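Local structure of protein argonaute (Methanocaldococcus jannaschii, 5G5S) at residues F574-K588 with L638-E650. The protein cuts single-stranded DNA as an endonuclease directed by short DNA guides and may defend the cell against invading genetic elements. Numbering follows the deposited sequence.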
ATOM      1  N   PHE A 574      -1.459 -13.365  -3.573  1.00 71.58           N
ATOM      2  CA  PHE A 574      -1.629 -14.456  -4.521  1.00 72.91           C
ATOM      3  C   PHE A 574      -2.829 -15.307  -4.215  1.00 78.86           C
ATOM      4  O   PHE A 574      -3.297 -15.339  -3.075  1.00 79.88           O
ATOM      5  CB  PHE A 574      -0.346 -15.280  -4.684  1.00 77.70           C
ATOM      6  CG  PHE A 574       0.826 -14.435  -5.119  1.00 80.94           C
ATOM      7  CD1 PHE A 574       0.907 -13.942  -6.417  1.00 83.64           C
ATOM      8  CD2 PHE A 574       1.826 -14.086  -4.218  1.00 85.84           C
ATOM      9  CE1 PHE A 574       1.980 -13.133  -6.811  1.00 85.22           C
ATOM     10  CE2 PHE A 574       2.903 -13.290  -4.618  1.00 89.29           C
ATOM     11  CZ  PHE A 574       2.970 -12.814  -5.909  1.00 86.10           C
ATOM     12  N   ILE A 575      -3.375 -15.939  -5.256  1.00 76.52           N
ATOM     13  CA  ILE A 575      -4.540 -16.821  -5.162  1.00 76.40           C
ATOM     14  C   ILE A 575      -4.049 -18.162  -4.645  1.00 80.73           C
ATOM     15  O   ILE A 575      -3.013 -18.647  -5.106  1.00 81.30           O
ATOM     16  CB  ILE A 575      -5.238 -16.901  -6.566  1.00 78.84           C
ATOM     17  CG1 ILE A 575      -5.907 -15.553  -6.975  1.00 77.78           C
ATOM     18  CG2 ILE A 575      -6.185 -18.087  -6.745  1.00 80.57           C
ATOM     19  CD1 ILE A 575      -7.105 -15.045  -6.109  1.00 83.60           C
ATOM     20  N   GLN A 576      -4.755 -18.732  -3.648  1.00 78.32           N
ATOM     21  CA  GLN A 576      -4.452 -20.061  -3.101  1.00 80.98           C
ATOM     22  C   GLN A 576      -5.028 -21.082  -4.089  1.00 84.54           C
ATOM     23  O   GLN A 576      -5.953 -20.751  -4.833  1.00 81.34           O
ATOM     24  CB  GLN A 576      -5.099 -20.246  -1.716  1.00 83.83           C
ATOM     25  CG  GLN A 576      -4.195 -20.917  -0.673  1.00116.08           C
ATOM     26  CD  GLN A 576      -3.984 -22.407  -0.881  1.00145.62           C
ATOM     27  OE1 GLN A 576      -2.960 -22.846  -1.423  1.00144.47           O
ATOM     28  NE2 GLN A 576      -4.936 -23.222  -0.437  1.00137.50           N
ATOM     29  N   ASN A 577      -4.492 -22.309  -4.097  1.00 84.98           N
ATOM     30  CA  ASN A 577      -4.940 -23.397  -4.973  1.00 86.25           C
ATOM     31  C   ASN A 577      -6.430 -23.755  -4.816  1.00 89.58           C
ATOM     32  O   ASN A 577      -7.091 -24.058  -5.811  1.00 88.42           O
ATOM     33  CB  ASN A 577      -4.073 -24.627  -4.775  1.00 92.49           C
ATOM     34  CG  ASN A 577      -3.667 -25.261  -6.073  1.00129.36           C
ATOM     35  OD1 ASN A 577      -4.362 -26.135  -6.608  1.00131.87           O
ATOM     36  ND2 ASN A 577      -2.542 -24.816  -6.621  1.00120.07           N
ATOM     37  N   SER A 578      -6.950 -23.695  -3.574  1.00 87.41           N
ATOM     38  CA  SER A 578      -8.351 -23.984  -3.242  1.00 87.86           C
ATOM     39  C   SER A 578      -9.314 -22.989  -3.910  1.00 87.93           C
ATOM     40  O   SER A 578     -10.417 -23.376  -4.301  1.00 88.62           O
ATOM     41  CB  SER A 578      -8.551 -23.977  -1.730  1.00 93.85           C
ATOM     42  OG  SER A 578      -8.269 -22.695  -1.189  1.00103.85           O
ATOM     43  N   GLU A 579      -8.884 -21.717  -4.044  1.00 80.27           N
ATOM     44  CA  GLU A 579      -9.643 -20.628  -4.657  1.00 76.84           C
ATOM     45  C   GLU A 579      -9.868 -20.843  -6.159  1.00 80.43           C
ATOM     46  O   GLU A 579     -10.924 -20.458  -6.661  1.00 79.63           O
ATOM     47  CB  GLU A 579      -8.919 -19.283  -4.466  1.00 76.14           C
ATOM     48  CG  GLU A 579      -8.918 -18.704  -3.065  1.00 86.76           C
ATOM     49  CD  GLU A 579      -8.100 -17.431  -2.956  1.00110.29           C
ATOM     50  OE1 GLU A 579      -8.618 -16.347  -3.310  1.00 99.18           O
ATOM     51  OE2 GLU A 579      -6.924 -17.520  -2.536  1.00114.61           O
ATOM     52  N   ARG A 580      -8.861 -21.408  -6.877  1.00 76.94           N
ATOM     53  CA  ARG A 580      -8.864 -21.620  -8.331  1.00 76.34           C
ATOM     54  C   ARG A 580     -10.101 -22.328  -8.866  1.00 79.34           C
ATOM     55  O   ARG A 580     -10.708 -21.847  -9.818  1.00 78.08           O
ATOM     56  CB  ARG A 580      -7.573 -22.309  -8.814  1.00 80.56           C
ATOM     57  CG  ARG A 580      -6.312 -21.447  -8.660  1.00 90.90           C
ATOM     58  CD  ARG A 580      -5.098 -22.004  -9.393  1.00104.09           C
ATOM     59  NE  ARG A 580      -4.745 -23.368  -8.985  1.00116.21           N
ATOM     60  CZ  ARG A 580      -4.333 -24.324  -9.817  1.00129.50           C
ATOM     61  NH1 ARG A 580      -4.220 -24.080 -11.118  1.00112.49           N
ATOM     62  NH2 ARG A 580      -4.037 -25.531  -9.355  1.00117.13           N
ATOM     63  N   ASN A 581     -10.494 -23.435  -8.236  1.00 77.69           N
ATOM     64  CA  ASN A 581     -11.675 -24.202  -8.621  1.00 78.08           C
ATOM     65  C   ASN A 581     -12.963 -23.461  -8.283  1.00 79.12           C
ATOM     66  O   ASN A 581     -13.929 -23.557  -9.040  1.00 80.58           O
ATOM     67  CB  ASN A 581     -11.670 -25.575  -7.973  1.00 81.38           C
ATOM     68  CG  ASN A 581     -12.859 -26.412  -8.383  1.00104.70           C
ATOM     69  OD1 ASN A 581     -12.948 -26.883  -9.524  1.00102.48           O
ATOM     70  ND2 ASN A 581     -13.847 -26.512  -7.498  1.00 92.67           N
ATOM     71  N   ASP A 582     -12.990 -22.750  -7.142  1.00 71.62           N
ATOM     72  CA  ASP A 582     -14.151 -21.969  -6.719  1.00 69.61           C
ATOM     73  C   ASP A 582     -14.372 -20.802  -7.688  1.00 68.22           C
ATOM     74  O   ASP A 582     -15.521 -20.476  -7.995  1.00 65.71           O
ATOM     75  CB  ASP A 582     -13.968 -21.448  -5.280  1.00 71.37           C
ATOM     76  CG  ASP A 582     -14.084 -22.479  -4.169  1.00 86.57           C
ATOM     77  OD1 ASP A 582     -13.909 -23.684  -4.451  1.00 91.20           O
ATOM     78  OD2 ASP A 582     -14.300 -22.074  -3.006  1.00 92.56           O
ATOM     79  N   LEU A 583     -13.263 -20.195  -8.179  1.00 63.56           N
ATOM     80  CA  LEU A 583     -13.304 -19.096  -9.145  1.00 61.67           C
ATOM     81  C   LEU A 583     -13.726 -19.588 -10.520  1.00 65.49           C
ATOM     82  O   LEU A 583     -14.437 -18.873 -11.219  1.00 64.45           O
ATOM     83  CB  LEU A 583     -11.992 -18.313  -9.190  1.00 60.80           C
ATOM     84  CG  LEU A 583     -11.666 -17.447  -7.966  1.00 63.67           C
ATOM     85  CD1 LEU A 583     -10.287 -16.851  -8.092  1.00 62.14           C
ATOM     86  CD2 LEU A 583     -12.707 -16.349  -7.750  1.00 63.11           C
ATOM     87  N   LYS A 584     -13.360 -20.841 -10.870  1.00 64.26           N
ATOM     88  CA  LYS A 584     -13.782 -21.524 -12.096  1.00 65.25           C
ATOM     89  C   LYS A 584     -15.309 -21.700 -12.081  1.00 69.91           C
ATOM     90  O   LYS A 584     -15.955 -21.388 -13.074  1.00 70.98           O
ATOM     91  CB  LYS A 584     -13.100 -22.897 -12.233  1.00 68.26           C
ATOM     92  CG  LYS A 584     -11.721 -22.833 -12.872  1.00 75.51           C
ATOM     93  CD  LYS A 584     -11.264 -24.208 -13.366  1.00 81.07           C
ATOM     94  CE  LYS A 584     -10.282 -24.868 -12.434  1.00 92.99           C
ATOM     95  NZ  LYS A 584      -9.968 -26.256 -12.864  1.00102.57           N
ATOM     96  N   GLU A 585     -15.881 -22.135 -10.934  1.00 72.24           N
ATOM     97  CA  GLU A 585     -17.327 -22.336 -10.743  1.00 72.60           C
ATOM     98  C   GLU A 585     -18.114 -21.020 -10.719  1.00 73.06           C
ATOM     99  O   GLU A 585     -19.185 -20.949 -11.316  1.00 73.81           O
ATOM    100  CB  GLU A 585     -17.627 -23.179  -9.482  1.00 75.35           C
ATOM    101  CG  GLU A 585     -17.077 -24.600  -9.514  1.00 87.77           C
ATOM    102  CD  GLU A 585     -17.494 -25.446 -10.702  1.00115.86           C
ATOM    103  OE1 GLU A 585     -18.703 -25.752 -10.820  1.00111.52           O
ATOM    104  OE2 GLU A 585     -16.613 -25.786 -11.525  1.00113.59           O
ATOM    105  N   ILE A 586     -17.584 -19.991 -10.035  1.00 66.44           N
ATOM    106  CA  ILE A 586     -18.183 -18.660  -9.927  1.00 65.07           C
ATOM    107  C   ILE A 586     -18.362 -17.991 -11.308  1.00 67.21           C
ATOM    108  O   ILE A 586     -19.412 -17.391 -11.552  1.00 67.64           O
ATOM    109  CB  ILE A 586     -17.424 -17.790  -8.868  1.00 66.65           C
ATOM    110  CG1 ILE A 586     -18.219 -17.715  -7.564  1.00 68.30           C
ATOM    111  CG2 ILE A 586     -17.070 -16.386  -9.362  1.00 65.79           C
ATOM    112  CD1 ILE A 586     -17.380 -17.473  -6.321  1.00 76.83           C
ATOM    113  N   SER A 587     -17.357 -18.126 -12.207  1.00 61.36           N
ATOM    114  CA  SER A 587     -17.380 -17.552 -13.553  1.00 60.25           C
ATOM    115  C   SER A 587     -18.519 -18.129 -14.376  1.00 65.84           C
ATOM    116  O   SER A 587     -19.192 -17.380 -15.089  1.00 64.86           O
ATOM    117  CB  SER A 587     -16.039 -17.751 -14.263  1.00 62.34           C
ATOM    118  OG  SER A 587     -15.785 -19.113 -14.577  1.00 65.46           O
ATOM    119  N   LYS A 588     -18.748 -19.459 -14.278  1.00 65.85           N
ATOM    120  CA  LYS A 588     -19.851 -20.074 -15.003  1.00 68.15           C
ATOM    121  C   LYS A 588     -21.199 -19.824 -14.328  1.00 72.76           C
ATOM    122  O   LYS A 588     -22.197 -19.663 -15.024  1.00 75.08           O
ATOM    123  CB  LYS A 588     -19.584 -21.534 -15.418  1.00 73.39           C
ATOM    124  CG  LYS A 588     -19.526 -22.578 -14.316  1.00 90.19           C
ATOM    125  CD  LYS A 588     -19.252 -23.931 -14.955  1.00101.89           C
ATOM    126  CE  LYS A 588     -19.096 -25.045 -13.956  1.00114.54           C
ATOM    127  NZ  LYS A 588     -18.929 -26.363 -14.623  1.00125.89           N
ATOM    128  N   LEU A 638       4.207  -6.593 -11.086  1.00 54.57           N
ATOM    129  CA  LEU A 638       2.938  -7.113 -11.610  1.00 53.85           C
ATOM    130  C   LEU A 638       3.145  -8.604 -11.861  1.00 60.13           C
ATOM    131  O   LEU A 638       4.151  -8.994 -12.441  1.00 60.07           O
ATOM    132  CB  LEU A 638       2.494  -6.382 -12.885  1.00 53.48           C
ATOM    133  CG  LEU A 638       2.580  -4.855 -12.851  1.00 57.49           C
ATOM    134  CD1 LEU A 638       2.229  -4.270 -14.195  1.00 57.78           C
ATOM    135  CD2 LEU A 638       1.696  -4.251 -11.751  1.00 56.73           C
ATOM    136  N   SER A 639       2.252  -9.443 -11.338  1.00 59.19           N
ATOM    137  CA  SER A 639       2.429 -10.887 -11.428  1.00 60.33           C
ATOM    138  C   SER A 639       1.099 -11.603 -11.555  1.00 63.57           C
ATOM    139  O   SER A 639       0.068 -11.096 -11.104  1.00 62.61           O
ATOM    140  CB  SER A 639       3.143 -11.374 -10.166  1.00 64.90           C
ATOM    141  OG  SER A 639       3.391 -12.766 -10.184  1.00 80.83           O
ATOM    142  N   THR A 640       1.161 -12.838 -12.083  1.00 60.79           N
ATOM    143  CA  THR A 640       0.078 -13.819 -12.212  1.00 60.30           C
ATOM    144  C   THR A 640      -1.289 -13.258 -12.581  1.00 61.49           C
ATOM    145  O   THR A 640      -2.206 -13.206 -11.769  1.00 59.70           O
ATOM    146  CB  THR A 640       0.122 -14.901 -11.098  1.00 68.54           C
ATOM    147  OG1 THR A 640      -1.156 -15.530 -10.925  1.00 74.44           O
ATOM    148  CG2 THR A 640       0.596 -14.383  -9.790  1.00 60.55           C
ATOM    149  N   TRP A 641      -1.393 -12.821 -13.828  1.00 57.55           N
ATOM    150  CA  TRP A 641      -2.620 -12.321 -14.403  1.00 55.83           C
ATOM    151  C   TRP A 641      -3.397 -13.569 -14.837  1.00 60.19           C
ATOM    152  O   TRP A 641      -2.923 -14.349 -15.675  1.00 61.51           O
ATOM    153  CB  TRP A 641      -2.282 -11.393 -15.574  1.00 54.09           C
ATOM    154  CG  TRP A 641      -3.445 -10.689 -16.212  1.00 54.38           C
ATOM    155  CD1 TRP A 641      -4.705 -10.517 -15.697  1.00 56.63           C
ATOM    156  CD2 TRP A 641      -3.440 -10.044 -17.492  1.00 54.20           C
ATOM    157  NE1 TRP A 641      -5.468  -9.764 -16.558  1.00 56.33           N
ATOM    158  CE2 TRP A 641      -4.721  -9.478 -17.683  1.00 57.94           C
ATOM    159  CE3 TRP A 641      -2.477  -9.900 -18.506  1.00 55.53           C
ATOM    160  CZ2 TRP A 641      -5.080  -8.830 -18.873  1.00 57.06           C
ATOM    161  CZ3 TRP A 641      -2.824  -9.228 -19.666  1.00 57.37           C
ATOM    162  CH2 TRP A 641      -4.107  -8.687 -19.834  1.00 57.97           C
ATOM    163  N   LEU A 642      -4.534 -13.804 -14.183  1.00 55.58           N
ATOM    164  CA  LEU A 642      -5.392 -14.966 -14.401  1.00 56.42           C
ATOM    165  C   LEU A 642      -6.756 -14.579 -14.931  1.00 61.37           C
ATOM    166  O   LEU A 642      -7.249 -13.492 -14.648  1.00 60.28           O
ATOM    167  CB  LEU A 642      -5.561 -15.766 -13.095  1.00 56.64           C
ATOM    168  CG  LEU A 642      -4.284 -16.344 -12.458  1.00 61.08           C
ATOM    169  CD1 LEU A 642      -4.510 -16.685 -10.992  1.00 60.72           C
ATOM    170  CD2 LEU A 642      -3.759 -17.544 -13.256  1.00 62.52           C
ATOM    171  N   ARG A 643      -7.368 -15.483 -15.699  1.00 60.29           N
ATOM    172  CA  ARG A 643      -8.687 -15.289 -16.281  1.00 59.84           C
ATOM    173  C   ARG A 643      -9.571 -16.491 -16.023  1.00 62.87           C
ATOM    174  O   ARG A 643      -9.219 -17.604 -16.419  1.00 63.31           O
ATOM    175  CB  ARG A 643      -8.574 -15.007 -17.789  1.00 58.93           C
ATOM    176  CG  ARG A 643      -9.929 -14.922 -18.494  1.00 61.66           C
ATOM    177  CD  ARG A 643      -9.773 -14.649 -19.957  1.00 65.47           C
ATOM    178  NE  ARG A 643      -9.266 -13.299 -20.208  1.00 69.88           N
ATOM    179  CZ  ARG A 643      -8.652 -12.926 -21.324  1.00 80.82           C
ATOM    180  NH1 ARG A 643      -8.449 -13.799 -22.300  1.00 73.66           N
ATOM    181  NH2 ARG A 643      -8.214 -11.682 -21.461  1.00 69.50           N
ATOM    182  N   PHE A 644     -10.729 -16.258 -15.374  1.00 58.18           N
ATOM    183  CA  PHE A 644     -11.750 -17.280 -15.125  1.00 58.16           C
ATOM    184  C   PHE A 644     -12.932 -16.918 -15.997  1.00 61.19           C
ATOM    185  O   PHE A 644     -13.541 -15.864 -15.819  1.00 58.93           O
ATOM    186  CB  PHE A 644     -12.136 -17.385 -13.631  1.00 59.27           C
ATOM    187  CG  PHE A 644     -10.941 -17.685 -12.758  1.00 59.61           C
ATOM    188  CD1 PHE A 644     -10.157 -16.654 -12.245  1.00 59.66           C
ATOM    189  CD2 PHE A 644     -10.557 -19.000 -12.504  1.00 61.19           C
ATOM    190  CE1 PHE A 644      -9.023 -16.934 -11.482  1.00 60.11           C
ATOM    191  CE2 PHE A 644      -9.437 -19.278 -11.717  1.00 62.72           C
ATOM    192  CZ  PHE A 644      -8.688 -18.244 -11.196  1.00 59.43           C
ATOM    193  N   ASN A 645     -13.220 -17.777 -16.971  1.00 60.28           N
ATOM    194  CA  ASN A 645     -14.271 -17.573 -17.961  1.00 62.08           C
ATOM    195  C   ASN A 645     -14.830 -18.936 -18.390  1.00 68.89           C
ATOM    196  O   ASN A 645     -14.054 -19.838 -18.722  1.00 69.93           O
ATOM    197  CB  ASN A 645     -13.671 -16.816 -19.186  1.00 60.73           C
ATOM    198  CG  ASN A 645     -14.662 -16.262 -20.191  1.00 69.16           C
ATOM    199  OD1 ASN A 645     -15.686 -16.858 -20.490  1.00 63.51           O
ATOM    200  ND2 ASN A 645     -14.333 -15.135 -20.808  1.00 61.65           N
ATOM    201  N   CYS A 646     -16.167 -19.090 -18.372  1.00 66.04           N
ATOM    202  CA  CYS A 646     -16.844 -20.324 -18.797  1.00 69.22           C
ATOM    203  C   CYS A 646     -16.334 -21.600 -18.093  1.00 74.20           C
ATOM    204  O   CYS A 646     -16.189 -22.648 -18.732  1.00 75.16           O
ATOM    205  CB  CYS A 646     -16.794 -20.463 -20.320  1.00 71.13           C
ATOM    206  SG  CYS A 646     -18.107 -21.494 -21.014  1.00 77.93           S
ATOM    207  N   GLY A 647     -16.041 -21.488 -16.799  1.00 69.47           N
ATOM    208  CA  GLY A 647     -15.549 -22.608 -16.005  1.00 69.59           C
ATOM    209  C   GLY A 647     -14.096 -22.976 -16.251  1.00 71.35           C
ATOM    210  O   GLY A 647     -13.629 -23.995 -15.735  1.00 70.13           O
ATOM    211  N   ASN A 648     -13.366 -22.154 -17.031  1.00 67.62           N
ATOM    212  CA  ASN A 648     -11.955 -22.418 -17.328  1.00 68.12           C
ATOM    213  C   ASN A 648     -11.030 -21.427 -16.664  1.00 70.88           C
ATOM    214  O   ASN A 648     -11.406 -20.278 -16.447  1.00 69.46           O
ATOM    215  CB  ASN A 648     -11.675 -22.432 -18.842  1.00 70.71           C
ATOM    216  CG  ASN A 648     -12.558 -23.326 -19.667  1.00 91.41           C
ATOM    217  OD1 ASN A 648     -13.145 -22.886 -20.662  1.00 80.71           O
ATOM    218  ND2 ASN A 648     -12.660 -24.600 -19.293  1.00 89.51           N
ATOM    219  N   GLU A 649      -9.807 -21.878 -16.367  1.00 68.31           N
ATOM    220  CA  GLU A 649      -8.739 -21.067 -15.799  1.00 66.61           C
ATOM    221  C   GLU A 649      -7.690 -20.876 -16.906  1.00 71.19           C
ATOM    222  O   GLU A 649      -7.312 -21.839 -17.584  1.00 70.80           O
ATOM    223  CB  GLU A 649      -8.114 -21.742 -14.567  1.00 67.96           C
ATOM    224  CG  GLU A 649      -7.027 -20.890 -13.913  1.00 77.90           C
ATOM    225  CD  GLU A 649      -6.212 -21.585 -12.842  1.00102.76           C
ATOM    226  OE1 GLU A 649      -6.690 -22.597 -12.282  1.00102.93           O
ATOM    227  OE2 GLU A 649      -5.088 -21.109 -12.561  1.00 97.97           O
ATOM    228  N   GLU A 650      -7.218 -19.631 -17.064  1.00 67.40           N
ATOM    229  CA  GLU A 650      -6.246 -19.246 -18.085  1.00 68.35           C
ATOM    230  C   GLU A 650      -5.268 -18.226 -17.510  1.00 69.62           C
ATOM    231  O   GLU A 650      -5.684 -17.211 -16.943  1.00 67.60           O
ATOM    232  CB  GLU A 650      -7.019 -18.646 -19.272  1.00 70.65           C
ATOM    233  CG  GLU A 650      -6.237 -18.225 -20.493  1.00 84.29           C
ATOM    234  CD  GLU A 650      -7.124 -17.695 -21.607  1.00110.43           C
ATOM    235  OE1 GLU A 650      -8.369 -17.752 -21.454  1.00 90.75           O
ATOM    236  OE2 GLU A 650      -6.578 -17.240 -22.639  1.00106.43           O
TER
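With CG anti to its carbonyl carbon (chi1 -58°), Phe644 raises its ring from the strand to the side of helix 577-588 that faces the hairpin, where the helix backbone brings Leu583 CB over the middle of one face. This CH-pi contact is almost axial: Leu583 CB stands 3.6 Å from the centroid of the Phe644 ring, 7° off its normal. Leu583 CG, also anti to its carbonyl carbon, carries CD1 down near Phe644 CE1 and CZ. Helix 547-556 touches Leu583 as well. In the Piwi domain, which has an RNase H-like fold, the helix here covers the hairpin 638-650, its chain having left strand 566-571 beside Asp572, probably a catalytic, metal-binding residue. The type I' turn Asn645-Asn648 closes that hairpin and meets the last turns of the helix. There Ser587 OG donates to Lys584 O at 2.7 Å and accepts from Gly647 N at 3.3 Å, joining the helix to the turn through one hydroxyl. Gly647 CA also gives a nearly straight CA-H...O contact to Lys584 O, at 3.2 Å. Along the hairpin's other strand, Glu649 reaches out extended to Arg580, whose chain bends at chi3; guanidinium and carboxylate planes lie 82° apart. Arg580 NH1 makes the salt bridge through two weak bonds, a bent one to Glu649 OE1 (3.1 Å) and a longer, straighter one to OE2 in the guanidinium plane. Arg580 NH2 gives a straight 2.8 Å bond to Asn577 OD1, which lies in that plane and so helps fix the group's rotation.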